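Local coordinates for protein hyaluronidase (Thermobaculum terrenum, PDB 5DIY) that probably removes O-linked N-acetylglucosamine from its substrates as a family 84 glycoside hydrolase, at residues 16-19 and 20-24. Residues are numbered along the deposited sequence; the frame is centred on the assembly and turned at random.
Sequences KPWE and HQERL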
loop_
_atom_site.group_PDB
_atom_site.type_symbol
_atom_site.label_atom_id
_atom_site.label_comp_id
_atom_site.label_asym_id
_atom_site.label_seq_id
_atom_site.Cartn_x
_atom_site.Cartn_y
_atom_site.Cartn_z
ATOM N N LYS C 16 -7.694 5.281 9.512
ATOM C CA LYS C 16 -8.286 4.669 10.704
ATOM C C LYS C 16 -7.344 3.639 11.322
ATOM O O LYS C 16 -7.029 2.644 10.672
ATOM C CB LYS C 16 -9.617 3.995 10.333
ATOM C CG LYS C 16 -10.425 3.467 11.508
ATOM C CD LYS C 16 -11.553 2.572 11.025
ATOM C CE LYS C 16 -12.379 2.051 12.184
ATOM N NZ LYS C 16 -11.583 1.188 13.096
ATOM N N PRO C 17 -6.882 3.871 12.575
ATOM C CA PRO C 17 -6.030 2.862 13.210
ATOM C C PRO C 17 -6.723 1.508 13.373
ATOM O O PRO C 17 -7.952 1.438 13.452
ATOM C CB PRO C 17 -5.720 3.477 14.583
ATOM C CG PRO C 17 -5.868 4.943 14.386
ATOM C CD PRO C 17 -6.991 5.087 13.406
ATOM N N TRP C 18 -5.939 0.439 13.397
ATOM C CA TRP C 18 -6.478 -0.882 13.663
ATOM C C TRP C 18 -7.155 -0.933 15.037
ATOM O O TRP C 18 -6.687 -0.301 15.991
ATOM C CB TRP C 18 -5.381 -1.938 13.610
ATOM C CG TRP C 18 -4.878 -2.265 12.241
ATOM C CD1 TRP C 18 -5.416 -1.889 11.031
ATOM C CD2 TRP C 18 -3.749 -3.080 11.933
ATOM N NE1 TRP C 18 -4.677 -2.408 10.002
ATOM C CE2 TRP C 18 -3.648 -3.144 10.523
ATOM C CE3 TRP C 18 -2.798 -3.748 12.710
ATOM C CZ2 TRP C 18 -2.646 -3.866 9.880
ATOM C CZ3 TRP C 18 -1.795 -4.460 12.067
ATOM C CH2 TRP C 18 -1.725 -4.510 10.663
ATOM N N GLU C 19 -8.251 -1.689 15.117
ATOM C CA GLU C 19 -8.953 -1.941 16.378
ATOM C C GLU C 19 -8.081 -2.795 17.285
ATOM O O GLU C 19 -7.227 -3.560 16.811
ATOM C CB GLU C 19 -10.269 -2.699 16.144
ATOM C CG GLU C 19 -11.315 -1.981 15.307
ATOM C CD GLU C 19 -11.956 -0.793 15.998
ATOM O OE1 GLU C 19 -11.780 -0.610 17.224
ATOM O OE2 GLU C 19 -12.649 -0.028 15.299
ATOM N N HIS C 20 -8.321 -2.683 18.588
ATOM C CA HIS C 20 -7.584 -3.453 19.587
ATOM C C HIS C 20 -7.629 -4.957 19.304
ATOM O O HIS C 20 -6.608 -5.653 19.421
ATOM C CB HIS C 20 -8.118 -3.152 21.000
ATOM C CG HIS C 20 -7.402 -3.899 22.083
ATOM N ND1 HIS C 20 -6.084 -3.659 22.406
ATOM C CD2 HIS C 20 -7.818 -4.891 22.906
ATOM C CE1 HIS C 20 -5.718 -4.472 23.381
ATOM N NE2 HIS C 20 -6.751 -5.227 23.704
ATOM N N GLN C 21 -8.807 -5.446 18.922
ATOM C CA GLN C 21 -8.995 -6.866 18.619
ATOM C C GLN C 21 -8.263 -7.315 17.342
ATOM O O GLN C 21 -7.771 -8.441 17.264
ATOM C CB GLN C 21 -10.494 -7.190 18.500
ATOM C CG GLN C 21 -10.811 -8.677 18.458
ATOM C CD GLN C 21 -10.267 -9.413 19.671
ATOM O OE1 GLN C 21 -10.440 -8.964 20.814
ATOM N NE2 GLN C 21 -9.581 -10.535 19.429
ATOM N N GLU C 22 -8.216 -6.429 16.353
ATOM C CA GLU C 22 -7.506 -6.689 15.089
ATOM C C GLU C 22 -5.997 -6.811 15.320
ATOM O O GLU C 22 -5.345 -7.681 14.746
ATOM C CB GLU C 22 -7.813 -5.584 14.076
ATOM C CG GLU C 22 -9.269 -5.578 13.636
ATOM C CD GLU C 22 -9.693 -4.338 12.866
ATOM O OE1 GLU C 22 -9.088 -3.262 13.019
ATOM O OE2 GLU C 22 -10.664 -4.439 12.095
ATOM N N ARG C 23 -5.456 -5.954 16.183
ATOM C CA ARG C 23 -4.047 -6.046 16.592
ATOM C C ARG C 23 -3.738 -7.371 17.272
ATOM O O ARG C 23 -2.756 -8.025 16.925
ATOM C CB ARG C 23 -3.673 -4.887 17.511
ATOM C CG ARG C 23 -3.595 -3.567 16.777
ATOM C CD ARG C 23 -3.619 -2.402 17.739
ATOM N NE ARG C 23 -3.558 -1.131 17.035
ATOM C CZ ARG C 23 -3.916 0.047 17.541
ATOM N NH1 ARG C 23 -4.387 0.157 18.784
ATOM N NH2 ARG C 23 -3.808 1.141 16.793
ATOM N N LEU C 24 -4.589 -7.772 18.215
ATOM C CA LEU C 24 -4.414 -9.044 18.926
ATOM C C LEU C 24 -4.465 -10.226 17.959
ATOM O O LEU C 24 -3.647 -11.138 18.044
ATOM C CB LEU C 24 -5.481 -9.216 20.016
ATOM C CG LEU C 24 -5.411 -8.247 21.201
ATOM C CD1 LEU C 24 -6.735 -8.233 21.948
ATOM C CD2 LEU C 24 -4.260 -8.593 22.133
HETATM O O HOH W 1 -10.350 -1.075 11.661
#
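Glu-19, the N-cap residue of helix 20-32, is gripped by the first turn through its backbone: its N donates to Glu-22 OE1 at 2.8 Å and 164°, reaching the carboxylate on its anti side, 31° out of plane. With CG anti to the carbonyl carbon and beside the backbone N (chi1 -66°), Glu-22 leads its extended chain toward the N-cap. This is the half of a capping box in which Glu-22 accepts; the Glu-19 carboxylate leads off to Lys-16. Glu-19 O receives Arg-23 N at 3.0 Å, opening the regular helical bonding. Trp-18 O sits over the centre of one face of the Arg-23 guanidinium, 3.2 Å from CZ, while Arg-23 CG nears the indole edge at CE3.

Farther out, Lys-16 NZ bridges to Glu-19 OE2 (2.7 Å) and, through a water, to Glu-22 OE1; Glu-22 OE2 pairs with Lys-367. Glu-11 forms a salt bridge with Arg-23 NE through OE1 and accepts from Trp-18 N through OE2. Without the guanidinium, as with an alanine here, Glu-11 would probably lose its charged mate and a gap open against Trp-18 O. The side chain of Trp-18 lies about 7 Å from that of Asn-257, which binds N-acetylglucosamine. Two carboxylates thus take up backbone N-H groups where the loop enters its helix, beside the sugar site.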